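Local structure of secreted protein ASP-2 (Necator americanus, 1U53) at residues 5-10 with 15-20; 64-69 with 83-88; 95-100 with 148-153. The protein is a hookworm vaccine antigen of the pathogenesis-related-1 (CAP) family, secreted by the parasite, whose molecular activity is not firmly established. One frame throughout, in Å; residues are numbered along the deposited sequence.

Interaction 1: 5-10 with 15-20. Unlike the reference sequence in segment 5-10: Phe-5 (reference Ala).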
ATOM      1  N   PHE A   5      15.374  14.886  -3.601  1.00 27.56           N
ATOM      2  CA  PHE A   5      15.895  14.013  -4.656  1.00 24.92           C
ATOM      3  C   PHE A   5      14.736  13.506  -5.507  1.00 23.97           C
ATOM      4  O   PHE A   5      13.957  12.652  -5.073  1.00 25.92           O
ATOM      5  CB  PHE A   5      16.617  12.825  -4.012  1.00 23.21           C
ATOM      6  CG  PHE A   5      17.434  11.976  -4.981  1.00 23.38           C
ATOM      7  CD1 PHE A   5      18.759  12.315  -5.294  1.00 24.94           C
ATOM      8  CD2 PHE A   5      16.895  10.822  -5.520  1.00 24.36           C
ATOM      9  CE1 PHE A   5      19.503  11.549  -6.164  1.00 25.37           C
ATOM     10  CE2 PHE A   5      17.639  10.020  -6.395  1.00 23.94           C
ATOM     11  CZ  PHE A   5      18.944  10.386  -6.720  1.00 23.02           C
ATOM     12  N   GLY A   6      14.627  14.032  -6.718  1.00 21.43           N
ATOM     13  CA  GLY A   6      13.512  13.695  -7.590  1.00 19.48           C
ATOM     14  C   GLY A   6      13.798  12.378  -8.319  1.00 18.64           C
ATOM     15  O   GLY A   6      14.956  11.990  -8.533  1.00 17.85           O
ATOM     16  N   CYS A   7      12.735  11.671  -8.681  1.00 17.56           N
ATOM     17  CA  CYS A   7      12.882  10.457  -9.471  1.00 16.85           C
ATOM     18  C   CYS A   7      13.068  10.842 -10.958  1.00 15.89           C
ATOM     19  O   CYS A   7      12.804  12.003 -11.357  1.00 17.10           O
ATOM     20  CB  CYS A   7      11.650   9.540  -9.250  1.00 17.10           C
ATOM     21  SG  CYS A   7      11.348   9.134  -7.509  1.00 16.69           S
ATOM     22  N   PRO A   8      13.544   9.906 -11.779  1.00 15.79           N
ATOM     23  CA  PRO A   8      13.843  10.131 -13.196  1.00 15.05           C
ATOM     24  C   PRO A   8      12.596  10.508 -13.970  1.00 16.27           C
ATOM     25  O   PRO A   8      11.443  10.244 -13.532  1.00 15.60           O
ATOM     26  CB  PRO A   8      14.323   8.754 -13.696  1.00 16.54           C
ATOM     27  CG  PRO A   8      14.606   7.956 -12.484  1.00 17.10           C
ATOM     28  CD  PRO A   8      13.819   8.516 -11.371  1.00 14.61           C
ATOM     29  N   ASP A   9      12.831  11.117 -15.129  1.00 15.40           N
ATOM     30  CA  ASP A   9      11.797  11.522 -16.075  1.00 16.03           C
ATOM     31  C   ASP A   9      11.532  10.275 -16.878  1.00 15.69           C
ATOM     32  O   ASP A   9      11.982  10.124 -18.020  1.00 16.31           O
ATOM     33  CB  ASP A   9      12.368  12.657 -16.928  1.00 19.03           C
ATOM     34  CG  ASP A   9      11.363  13.286 -17.841  1.00 21.54           C
ATOM     35  OD1 ASP A   9      10.142  13.060 -17.679  1.00 22.15           O
ATOM     36  OD2 ASP A   9      11.830  14.043 -18.722  1.00 24.34           O
ATOM     37  N   ASN A  10      10.831   9.331 -16.250  1.00 15.48           N
ATOM     38  CA  ASN A  10      10.720   7.961 -16.778  1.00 14.72           C
ATOM     39  C   ASN A  10       9.301   7.544 -17.205  1.00 15.16           C
ATOM     40  O   ASN A  10       9.053   6.335 -17.440  1.00 14.54           O
ATOM     41  CB  ASN A  10      11.252   6.960 -15.725  1.00 15.52           C
ATOM     42  CG  ASN A  10      10.399   6.962 -14.461  1.00 16.52           C
ATOM     43  OD1 ASN A  10       9.342   7.588 -14.452  1.00 15.64           O
ATOM     44  ND2 ASN A  10      10.850   6.256 -13.388  1.00 16.10           N
ATOM     45  N   GLU A  15       2.562  14.001 -10.276  1.00 18.09           N
ATOM     46  CA  GLU A  15       1.186  14.002  -9.729  1.00 17.27           C
ATOM     47  C   GLU A  15       0.776  12.602  -9.274  1.00 15.25           C
ATOM     48  O   GLU A  15       0.162  12.421  -8.212  1.00 13.27           O
ATOM     49  CB  GLU A  15       0.210  14.491 -10.782  1.00 18.35           C
ATOM     50  CG  GLU A  15       0.372  15.961 -11.182  1.00 24.11           C
ATOM     51  CD  GLU A  15       1.555  16.271 -12.150  1.00 26.99           C
ATOM     52  OE1 GLU A  15       2.180  15.367 -12.755  1.00 26.01           O
ATOM     53  OE2 GLU A  15       1.831  17.483 -12.342  1.00 29.77           O
ATOM     54  N   ALA A  16       1.141  11.597 -10.065  1.00 14.03           N
ATOM     55  CA  ALA A  16       0.766  10.229  -9.711  1.00 13.53           C
ATOM     56  C   ALA A  16       1.567   9.739  -8.529  1.00 12.14           C
ATOM     57  O   ALA A  16       1.071   8.971  -7.662  1.00 13.81           O
ATOM     58  CB  ALA A  16       0.972   9.275 -10.935  1.00 13.42           C
ATOM     59  N   ARG A  17       2.842  10.130  -8.475  1.00 12.62           N
ATOM     60  CA  ARG A  17       3.672   9.718  -7.355  1.00 11.94           C
ATOM     61  C   ARG A  17       3.094  10.338  -6.101  1.00 12.91           C
ATOM     62  O   ARG A  17       2.985   9.667  -5.073  1.00 11.98           O
ATOM     63  CB  ARG A  17       5.098  10.233  -7.528  1.00 13.40           C
ATOM     64  CG  ARG A  17       5.815   9.680  -8.719  1.00 13.67           C
ATOM     65  CD  ARG A  17       7.281  10.196  -8.731  1.00 15.66           C
ATOM     66  NE  ARG A  17       8.029   9.482  -9.768  1.00 14.25           N
ATOM     67  CZ  ARG A  17       8.530  10.044 -10.854  1.00 14.75           C
ATOM     68  NH1 ARG A  17       8.474  11.363 -11.007  1.00 15.75           N
ATOM     69  NH2 ARG A  17       9.185   9.321 -11.744  1.00 12.84           N
ATOM     70  N   GLN A  18       2.727  11.622  -6.156  1.00 11.99           N
ATOM     71  CA  GLN A  18       2.153  12.278  -4.991  1.00 15.22           C
ATOM     72  C   GLN A  18       0.857  11.624  -4.589  1.00 13.40           C
ATOM     73  O   GLN A  18       0.609  11.423  -3.407  1.00 12.21           O
ATOM     74  CB  GLN A  18       1.930  13.768  -5.279  1.00 15.67           C
ATOM     75  CG  GLN A  18       3.272  14.499  -5.393  1.00 21.10           C
ATOM     76  CD  GLN A  18       3.126  16.001  -5.651  1.00 22.10           C
ATOM     77  OE1 GLN A  18       2.072  16.480  -6.074  1.00 27.74           O
ATOM     78  NE2 GLN A  18       4.192  16.742  -5.393  1.00 26.04           N
ATOM     79  N   LYS A  19       0.040  11.253  -5.574  1.00 13.05           N
ATOM     80  CA  LYS A  19      -1.252  10.641  -5.247  1.00 12.74           C
ATOM     81  C   LYS A  19      -1.045   9.330  -4.529  1.00 12.57           C
ATOM     82  O   LYS A  19      -1.670   9.056  -3.503  1.00 13.22           O
ATOM     83  CB  LYS A  19      -2.094  10.470  -6.519  1.00 13.65           C
ATOM     84  CG  LYS A  19      -3.504   9.950  -6.292  1.00 16.48           C
ATOM     85  CD  LYS A  19      -4.295  10.957  -5.467  1.00 18.95           C
ATOM     86  CE  LYS A  19      -5.730  10.584  -5.317  1.00 22.12           C
ATOM     87  NZ  LYS A  19      -6.354  11.532  -4.322  1.00 21.07           N
ATOM     88  N   PHE A  20      -0.122   8.525  -5.037  1.00 10.47           N
ATOM     89  CA  PHE A  20       0.132   7.225  -4.382  1.00  9.98           C
ATOM     90  C   PHE A  20       0.588   7.412  -2.941  1.00 10.68           C
ATOM     91  O   PHE A  20       0.056   6.804  -2.035  1.00 10.72           O
ATOM     92  CB  PHE A  20       1.222   6.430  -5.128  1.00  9.80           C
ATOM     93  CG  PHE A  20       0.696   5.582  -6.248  1.00 11.38           C
ATOM     94  CD1 PHE A  20      -0.260   4.586  -6.009  1.00 11.27           C
ATOM     95  CD2 PHE A  20       1.129   5.781  -7.544  1.00 12.78           C
ATOM     96  CE1 PHE A  20      -0.760   3.777  -7.103  1.00 14.60           C
ATOM     97  CE2 PHE A  20       0.649   4.966  -8.614  1.00 15.90           C
ATOM     98  CZ  PHE A  20      -0.292   3.989  -8.371  1.00 14.60           C
TER
HETATM   99  O   HOH W   1      10.604  13.076 -12.883  1.00 42.82           O
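Arg-17 sets off from the helix with CG anti to the carbonyl carbon (chi1 -64°) and then runs extended from CG to NE, which carries its guanidinium group across to Cys-7, Pro-8 and Asn-10. Asn-10 comes from the opposite direction, CG lying between the backbone N and the carbonyl carbon, and its amide plane is turned 47° from the guanidinium. The one direct hydrogen bond across the contact runs from Arg-17 NH2 to Pro-8 O, 3.0 Å long. It is bent at the hydrogen (142°), and the carbonyl oxygen sits somewhat out of the guanidinium plane although NH2 approaches nearly end-on to the C=O. Asn-10 OD1 lies 3.2 Å from Arg-17 NH2, but the angle is too poor for a bond; OD1 is taken instead by the backbone N of Met-12. Over one face of the guanidinium, toward its rim, lies Cys-7 CB, 3.5 Å from Arg-17 NH2. Here the N-terminal loop of the CAP-family protein lies against the first long helix, 14-32, and the disulfide from Cys-7 to Cys-57 ties that loop to the start of helix 57-67. Glu-60, on the same helix, is the main polar partner of both side chains: its OE2 forms a salt bridge with Arg-17 NE, and its OE1 accepts from Asn-10 ND2. A second salt bridge joins Arg-17 NH1 to Glu-14; the two carboxylates offset the guanidinium's charge and fix its rotation. Water 1 donates to Cys-7 O at 2.9 Å and accepts a weak bond from Arg-17 NH1.

Interaction 2: 64-69 with 83-88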
ATOM      1  N   MET A  64       8.336  -0.395 -11.822  1.00 10.78           N
ATOM      2  CA  MET A  64       8.427  -0.149 -13.260  1.00 11.83           C
ATOM      3  C   MET A  64       8.853  -1.358 -14.073  1.00 13.02           C
ATOM      4  O   MET A  64       8.290  -1.628 -15.147  1.00 13.84           O
ATOM      5  CB  MET A  64       9.391   1.036 -13.543  1.00 11.85           C
ATOM      6  CG  MET A  64       9.456   1.384 -15.025  1.00 13.75           C
ATOM      7  SD  MET A  64      10.626   2.758 -15.231  1.00 17.10           S
ATOM      8  CE  MET A  64      12.182   1.954 -14.856  1.00 17.40           C
ATOM      9  N   ASN A  65       9.884  -2.076 -13.600  1.00 12.06           N
ATOM     10  CA  ASN A  65      10.353  -3.246 -14.304  1.00 12.87           C
ATOM     11  C   ASN A  65       9.214  -4.256 -14.492  1.00 12.77           C
ATOM     12  O   ASN A  65       9.183  -4.960 -15.483  1.00 14.18           O
ATOM     13  CB  ASN A  65      11.498  -3.911 -13.538  1.00 14.32           C
ATOM     14  CG  ASN A  65      12.772  -3.095 -13.559  1.00 14.69           C
ATOM     15  OD1 ASN A  65      12.886  -2.144 -14.331  1.00 17.30           O
ATOM     16  ND2 ASN A  65      13.719  -3.420 -12.670  1.00 14.48           N
ATOM     17  N   ASN A  66       8.298  -4.345 -13.522  1.00 12.00           N
ATOM     18  CA  ASN A  66       7.133  -5.209 -13.670  1.00 12.18           C
ATOM     19  C   ASN A  66       6.146  -4.575 -14.624  1.00 13.07           C
ATOM     20  O   ASN A  66       5.798  -5.150 -15.666  1.00 12.46           O
ATOM     21  CB  ASN A  66       6.479  -5.428 -12.281  1.00 12.01           C
ATOM     22  CG  ASN A  66       5.255  -6.358 -12.323  1.00 12.37           C
ATOM     23  OD1 ASN A  66       4.643  -6.542 -13.366  1.00 13.78           O
ATOM     24  ND2 ASN A  66       4.893  -6.940 -11.163  1.00 12.99           N
ATOM     25  N   ALA A  67       5.724  -3.365 -14.297  1.00 12.26           N
ATOM     26  CA  ALA A  67       4.703  -2.693 -15.146  1.00 11.70           C
ATOM     27  C   ALA A  67       5.072  -2.698 -16.618  1.00 13.62           C
ATOM     28  O   ALA A  67       4.212  -2.932 -17.416  1.00 11.84           O
ATOM     29  CB  ALA A  67       4.448  -1.282 -14.665  1.00 12.95           C
ATOM     30  N   LYS A  68       6.326  -2.412 -16.974  1.00 12.63           N
ATOM     31  CA  LYS A  68       6.672  -2.253 -18.389  1.00 15.64           C
ATOM     32  C   LYS A  68       6.490  -3.530 -19.198  1.00 15.55           C
ATOM     33  O   LYS A  68       6.424  -3.475 -20.433  1.00 16.33           O
ATOM     34  CB  LYS A  68       8.124  -1.791 -18.536  1.00 16.42           C
ATOM     35  CG  LYS A  68       8.305  -0.332 -18.128  1.00 18.25           C
ATOM     36  CD  LYS A  68       7.722   0.539 -19.201  1.00 21.49           C
ATOM     37  CE  LYS A  68       8.205   1.979 -19.137  1.00 22.22           C
ATOM     38  NZ  LYS A  68       7.321   2.848 -19.973  1.00 22.98           N
ATOM     39  N   GLN A  69       6.462  -4.698 -18.548  1.00 15.01           N
ATOM     40  CA  GLN A  69       6.251  -5.942 -19.310  1.00 15.69           C
ATOM     41  C   GLN A  69       4.810  -6.143 -19.782  1.00 16.24           C
ATOM     42  O   GLN A  69       4.542  -6.988 -20.649  1.00 15.40           O
ATOM     43  CB  GLN A  69       6.650  -7.144 -18.480  1.00 17.24           C
ATOM     44  CG  GLN A  69       8.067  -7.124 -17.976  1.00 19.39           C
ATOM     45  CD  GLN A  69       8.326  -8.251 -16.999  1.00 21.64           C
ATOM     46  OE1 GLN A  69       8.097  -9.442 -17.312  1.00 21.71           O
ATOM     47  NE2 GLN A  69       8.814  -7.905 -15.816  1.00 20.56           N
ATOM     48  N   LEU A  83      11.170  -6.672  -1.142  1.00 14.89           N
ATOM     49  CA  LEU A  83       9.969  -5.810  -1.329  1.00 12.26           C
ATOM     50  C   LEU A  83       8.671  -6.565  -1.474  1.00 12.45           C
ATOM     51  O   LEU A  83       8.645  -7.672  -2.041  1.00 12.87           O
ATOM     52  CB  LEU A  83      10.118  -4.950  -2.581  1.00 13.04           C
ATOM     53  CG  LEU A  83      11.337  -4.054  -2.548  1.00 12.03           C
ATOM     54  CD1 LEU A  83      11.499  -3.410  -3.937  1.00 13.84           C
ATOM     55  CD2 LEU A  83      11.214  -2.979  -1.465  1.00 13.84           C
ATOM     56  N   GLY A  84       7.563  -5.949  -1.006  1.00 11.43           N
ATOM     57  CA  GLY A  84       6.219  -6.493  -1.239  1.00 11.85           C
ATOM     58  C   GLY A  84       5.667  -5.851  -2.513  1.00 11.18           C
ATOM     59  O   GLY A  84       6.329  -5.001  -3.151  1.00 10.49           O
ATOM     60  N   GLU A  85       4.456  -6.250  -2.905  1.00  9.96           N
ATOM     61  CA  GLU A  85       3.963  -5.776  -4.191  1.00  9.52           C
ATOM     62  C   GLU A  85       2.438  -5.894  -4.260  1.00 10.51           C
ATOM     63  O   GLU A  85       1.858  -6.951  -3.861  1.00 10.75           O
ATOM     64  CB  GLU A  85       4.542  -6.634  -5.300  1.00 10.67           C
ATOM     65  CG  GLU A  85       4.122  -6.185  -6.746  1.00  9.38           C
ATOM     66  CD  GLU A  85       4.797  -7.090  -7.760  1.00 11.83           C
ATOM     67  OE1 GLU A  85       4.383  -8.277  -7.867  1.00 12.65           O
ATOM     68  OE2 GLU A  85       5.809  -6.655  -8.364  1.00 12.69           O
ATOM     69  N   ASN A  86       1.794  -4.839  -4.779  1.00  9.79           N
ATOM     70  CA  ASN A  86       0.339  -4.876  -5.095  1.00  9.72           C
ATOM     71  C   ASN A  86       0.202  -4.546  -6.555  1.00  9.35           C
ATOM     72  O   ASN A  86       0.893  -3.674  -7.065  1.00  9.90           O
ATOM     73  CB  ASN A  86      -0.405  -3.784  -4.337  1.00 10.44           C
ATOM     74  CG  ASN A  86      -0.724  -4.187  -2.908  1.00 11.34           C
ATOM     75  OD1 ASN A  86      -0.846  -5.394  -2.639  1.00 14.10           O
ATOM     76  ND2 ASN A  86      -0.973  -3.211  -2.025  1.00 10.86           N
ATOM     77  N   ILE A  87      -0.690  -5.260  -7.256  1.00  9.79           N
ATOM     78  CA  ILE A  87      -0.867  -4.947  -8.682  1.00 10.32           C
ATOM     79  C   ILE A  87      -2.346  -4.644  -8.979  1.00 10.30           C
ATOM     80  O   ILE A  87      -3.249  -5.062  -8.220  1.00 10.27           O
ATOM     81  CB  ILE A  87      -0.363  -6.088  -9.607  1.00 11.66           C
ATOM     82  CG1 ILE A  87      -1.156  -7.374  -9.377  1.00 13.17           C
ATOM     83  CG2 ILE A  87       1.148  -6.269  -9.428  1.00 12.08           C
ATOM     84  CD1 ILE A  87      -0.709  -8.519 -10.328  1.00 12.57           C
ATOM     85  N   PHE A  88      -2.601  -3.854 -10.029  1.00  9.36           N
ATOM     86  CA  PHE A  88      -3.981  -3.442 -10.358  1.00 11.08           C
ATOM     87  C   PHE A  88      -4.051  -3.211 -11.844  1.00 11.80           C
ATOM     88  O   PHE A  88      -3.061  -2.794 -12.461  1.00 11.38           O
ATOM     89  CB  PHE A  88      -4.350  -2.132  -9.627  1.00 11.76           C
ATOM     90  CG  PHE A  88      -5.630  -1.458 -10.114  1.00 12.63           C
ATOM     91  CD1 PHE A  88      -6.861  -1.814  -9.607  1.00 12.73           C
ATOM     92  CD2 PHE A  88      -5.563  -0.446 -11.067  1.00 13.20           C
ATOM     93  CE1 PHE A  88      -8.054  -1.154 -10.058  1.00 15.35           C
ATOM     94  CE2 PHE A  88      -6.741   0.199 -11.552  1.00 15.03           C
ATOM     95  CZ  PHE A  88      -7.986  -0.180 -11.021  1.00 14.49           C
TER
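The amide of Asn-66 meets the carboxylate of Glu-85 with their planes 63° apart, so the two flat groups are neither stacked nor coplanar. Asn-66 ND2 gives a hydrogen bond to Glu-85 OE2, 3.0 Å long and fairly straight at 158°. The acceptor lies in the amide's own plane, at its edge, whereas the donor comes down on OE2 from above the carboxylate. Glu-85 reaches this position on a chain whose CG is anti to the backbone N (chi1 -178°) and which stays extended to CD. Ile-87 adds a looser touch, its CG2 4.2 Å from Asn-66 ND2. The polar ends are buried but well supplied: Asn-66 OD1 is bonded to Tyr-158 OH and ND2 also to Lys-73 O. Ser-75 OG and Gln-162 NE2 join Asn-66 ND2 in gripping Glu-85 OE2, and these three bonds restrict the carboxylate's rotation. Gly-84 to Ile-87 form the Gly-Glu-Asn-Ile sequence of the CAP family. In the family's alpha-beta-alpha sandwich, helix 57-67 packs here on outermost strand 84-90; strand 157-164 pairs with that strand and sets Val-160 beside both Asn-66 and Glu-85, while helix 97-109 packs against Asn-86 and Phe-88.

Interaction 3: 95-100 with 148-153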
ATOM      1  N   MET A  95      -5.984   5.900 -19.339  1.00 13.89           N
ATOM      2  CA  MET A  95      -6.363   6.609 -18.133  1.00 15.45           C
ATOM      3  C   MET A  95      -5.255   7.512 -17.631  1.00 14.51           C
ATOM      4  O   MET A  95      -4.071   7.148 -17.700  1.00 14.20           O
ATOM      5  CB  MET A  95      -6.691   5.593 -17.030  1.00 14.44           C
ATOM      6  CG  MET A  95      -7.129   6.226 -15.696  1.00 19.07           C
ATOM      7  SD  MET A  95      -7.819   5.045 -14.517  1.00 21.45           S
ATOM      8  CE  MET A  95      -9.244   4.585 -15.420  1.00 22.89           C
ATOM      9  N   ASP A  96      -5.644   8.678 -17.100  1.00 14.50           N
ATOM     10  CA  ASP A  96      -4.674   9.616 -16.535  1.00 14.03           C
ATOM     11  C   ASP A  96      -3.947   8.894 -15.427  1.00 13.21           C
ATOM     12  O   ASP A  96      -4.586   8.169 -14.666  1.00 13.55           O
ATOM     13  CB  ASP A  96      -5.443  10.802 -15.966  1.00 15.09           C
ATOM     14  CG  ASP A  96      -4.593  11.678 -15.131  1.00 17.65           C
ATOM     15  OD1 ASP A  96      -3.955  12.634 -15.648  1.00 19.74           O
ATOM     16  OD2 ASP A  96      -4.552  11.436 -13.910  1.00 17.45           O
ATOM     17  N   LYS A  97      -2.626   9.003 -15.340  1.00 12.71           N
ATOM     18  CA  LYS A  97      -1.905   8.170 -14.348  1.00 12.81           C
ATOM     19  C   LYS A  97      -2.212   8.452 -12.903  1.00 12.03           C
ATOM     20  O   LYS A  97      -2.155   7.540 -12.085  1.00 12.60           O
ATOM     21  CB  LYS A  97      -0.387   8.207 -14.601  1.00 14.60           C
ATOM     22  CG  LYS A  97      -0.038   7.655 -15.979  1.00 13.05           C
ATOM     23  CD  LYS A  97       1.461   7.352 -16.151  1.00 15.49           C
ATOM     24  CE  LYS A  97       1.753   6.833 -17.579  1.00 17.32           C
ATOM     25  NZ  LYS A  97       2.188   7.964 -18.427  1.00 25.74           N
ATOM     26  N   ALA A  98      -2.536   9.708 -12.558  1.00 11.41           N
ATOM     27  CA  ALA A  98      -2.908  10.008 -11.151  1.00 10.44           C
ATOM     28  C   ALA A  98      -4.293   9.488 -10.846  1.00 12.23           C
ATOM     29  O   ALA A  98      -4.586   9.074  -9.716  1.00 14.25           O
ATOM     30  CB  ALA A  98      -2.862  11.532 -10.869  1.00 11.61           C
ATOM     31  N   LYS A  99      -5.169   9.470 -11.854  1.00 11.04           N
ATOM     32  CA  LYS A  99      -6.483   8.836 -11.683  1.00 12.41           C
ATOM     33  C   LYS A  99      -6.310   7.310 -11.476  1.00 12.09           C
ATOM     34  O   LYS A  99      -7.016   6.684 -10.660  1.00 10.93           O
ATOM     35  CB  LYS A  99      -7.426   9.107 -12.881  1.00 12.32           C
ATOM     36  CG  LYS A  99      -8.796   8.401 -12.717  1.00 15.39           C
ATOM     37  CD  LYS A  99      -9.728   8.723 -13.884  1.00 17.89           C
ATOM     38  CE  LYS A  99     -10.971   7.806 -13.825  1.00 21.74           C
ATOM     39  NZ  LYS A  99     -11.764   7.839 -15.092  1.00 25.53           N
ATOM     40  N   ALA A 100      -5.384   6.706 -12.236  1.00 11.57           N
ATOM     41  CA  ALA A 100      -5.121   5.250 -12.068  1.00 10.19           C
ATOM     42  C   ALA A 100      -4.544   4.986 -10.658  1.00 10.92           C
ATOM     43  O   ALA A 100      -4.898   4.007 -10.029  1.00 11.55           O
ATOM     44  CB  ALA A 100      -4.146   4.789 -13.123  1.00 12.35           C
ATOM     45  N   CYS A 148       5.894   3.280  -7.041  1.00 10.04           N
ATOM     46  CA  CYS A 148       4.934   2.674  -7.956  1.00  8.75           C
ATOM     47  C   CYS A 148       5.165   3.110  -9.386  1.00 10.53           C
ATOM     48  O   CYS A 148       5.816   4.105  -9.639  1.00 10.65           O
ATOM     49  CB  CYS A 148       3.510   3.125  -7.555  1.00 11.70           C
ATOM     50  SG  CYS A 148       3.125   2.946  -5.792  1.00 12.20           S
ATOM     51  N   TYR A 149       4.540   2.394 -10.309  1.00 10.05           N
ATOM     52  CA  TYR A 149       4.586   2.808 -11.712  1.00 11.36           C
ATOM     53  C   TYR A 149       3.266   2.459 -12.374  1.00 12.19           C
ATOM     54  O   TYR A 149       2.686   1.394 -12.084  1.00 12.01           O
ATOM     55  CB  TYR A 149       5.761   2.127 -12.417  1.00 11.51           C
ATOM     56  CG  TYR A 149       6.123   2.761 -13.753  1.00 10.51           C
ATOM     57  CD1 TYR A 149       7.037   3.821 -13.808  1.00  9.45           C
ATOM     58  CD2 TYR A 149       5.526   2.324 -14.941  1.00 12.75           C
ATOM     59  CE1 TYR A 149       7.320   4.421 -15.024  1.00 10.38           C
ATOM     60  CE2 TYR A 149       5.816   2.915 -16.142  1.00 11.94           C
ATOM     61  CZ  TYR A 149       6.719   3.955 -16.189  1.00 13.15           C
ATOM     62  OH  TYR A 149       7.044   4.534 -17.414  1.00 13.13           O
ATOM     63  N   VAL A 150       2.804   3.334 -13.275  1.00 12.18           N
ATOM     64  CA  VAL A 150       1.577   3.147 -14.073  1.00 11.39           C
ATOM     65  C   VAL A 150       1.987   3.132 -15.518  1.00 11.46           C
ATOM     66  O   VAL A 150       2.656   4.090 -16.004  1.00 12.34           O
ATOM     67  CB  VAL A 150       0.589   4.286 -13.875  1.00 13.60           C
ATOM     68  CG1 VAL A 150      -0.676   4.074 -14.711  1.00 13.13           C
ATOM     69  CG2 VAL A 150       0.264   4.470 -12.364  1.00 12.63           C
ATOM     70  N   GLU A 151       1.634   2.044 -16.196  1.00 11.46           N
ATOM     71  CA  GLU A 151       1.984   1.867 -17.604  1.00 11.80           C
ATOM     72  C   GLU A 151       0.741   1.789 -18.454  1.00 13.77           C
ATOM     73  O   GLU A 151      -0.165   1.022 -18.157  1.00 13.46           O
ATOM     74  CB  GLU A 151       2.780   0.570 -17.780  1.00 13.35           C
ATOM     75  CG  GLU A 151       3.227   0.267 -19.238  1.00 12.87           C
ATOM     76  CD  GLU A 151       4.287   1.203 -19.810  1.00 15.79           C
ATOM     77  OE1 GLU A 151       4.643   2.206 -19.169  1.00 16.12           O
ATOM     78  OE2 GLU A 151       4.738   0.946 -20.972  1.00 17.37           O
ATOM     79  N   ALA A 152       0.729   2.533 -19.566  1.00 14.13           N
ATOM     80  CA  ALA A 152      -0.370   2.420 -20.508  1.00 16.19           C
ATOM     81  C   ALA A 152      -0.013   1.350 -21.490  1.00 16.80           C
ATOM     82  O   ALA A 152       0.702   1.618 -22.470  1.00 19.19           O
ATOM     83  CB  ALA A 152      -0.578   3.731 -21.244  1.00 18.90           C
ATOM     84  N   CYS A 153      -0.490   0.133 -21.241  1.00 16.19           N
ATOM     85  CA  CYS A 153      -0.195  -0.971 -22.124  1.00 17.75           C
ATOM     86  C   CYS A 153      -1.193  -0.967 -23.253  1.00 19.61           C
ATOM     87  O   CYS A 153      -2.122  -0.154 -23.278  1.00 19.52           O
ATOM     88  CB  CYS A 153      -0.298  -2.282 -21.366  1.00 16.16           C
ATOM     89  SG  CYS A 153       0.833  -2.405 -19.994  1.00 16.60           S
TER
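Val-150 CG1 meets Lys-97 CG and Ala-100 CB, both at 3.9 Å. The valine points at the first turn of helix 97-109, and with CG1 anti to its backbone N (chi1 180°) that methyl fits against residues one helical turn apart. Its other methyl, CG2, lies 3.9 Å from Lys-97 O. The side chains of Lys-97 and Val-150 pass alongside one another, pointing opposite ways, and the methylene part of the lysine runs on beside the strand, where CE comes within 3.3 Å of Val-150 O.

No hydrogen bond crosses between the two segments. The lysine chain bends at its last torsion (chi4 95°), and NZ bonds to Gly-11 O in the loop ahead of helix 14-32. On the helix side Asp-96 is the N-cap: its OD2 accepts from Lys-99 N at 2.9 Å through the anti lone pair, a capping bond that satisfies a backbone N-H in the first turn.

Two disulfides flank the contact: Cys-148 to Cys-161 within the sheet, and Cys-153, just after the strand, to Cys-70, just past helix 57-67. The contact sets helix 97-109 on a central strand of the mixed sheet, with Phe-20 of helix 14-32 also packed against Val-150.

Val-150 O is buried by the contact and has no hydrogen-bond partner in the model; beside it lie the CD and CE carbons of Lys-97, whose nearby positive charge may ease the cost of burying that carbonyl.

All three contacts meet around strand 145-152 of the CAP sheet. Interaction 1 and interaction 3, with centres about 12 Å apart, are joined by a probable hydrogen bond of 2.7 Å between Asn-10 O and Tyr-149 OH, and Phe-20 packs on Cys-148. Interaction 2 lies equally far from interaction 3 and is connected to it by a salt bridge of 2.9 Å from Lys-68 NZ to Glu-151 OE1, while Met-64 and Ala-67 pack against Tyr-149. Interactions 1 and 2, about 15 Å apart between centres, touch more lightly, through Asn-10 ND2 and Met-64 SD at 4.0 Å. Tyr-149 OH is met by Asn-10 O of interaction 1 and also by Lys-68 NZ of interaction 2.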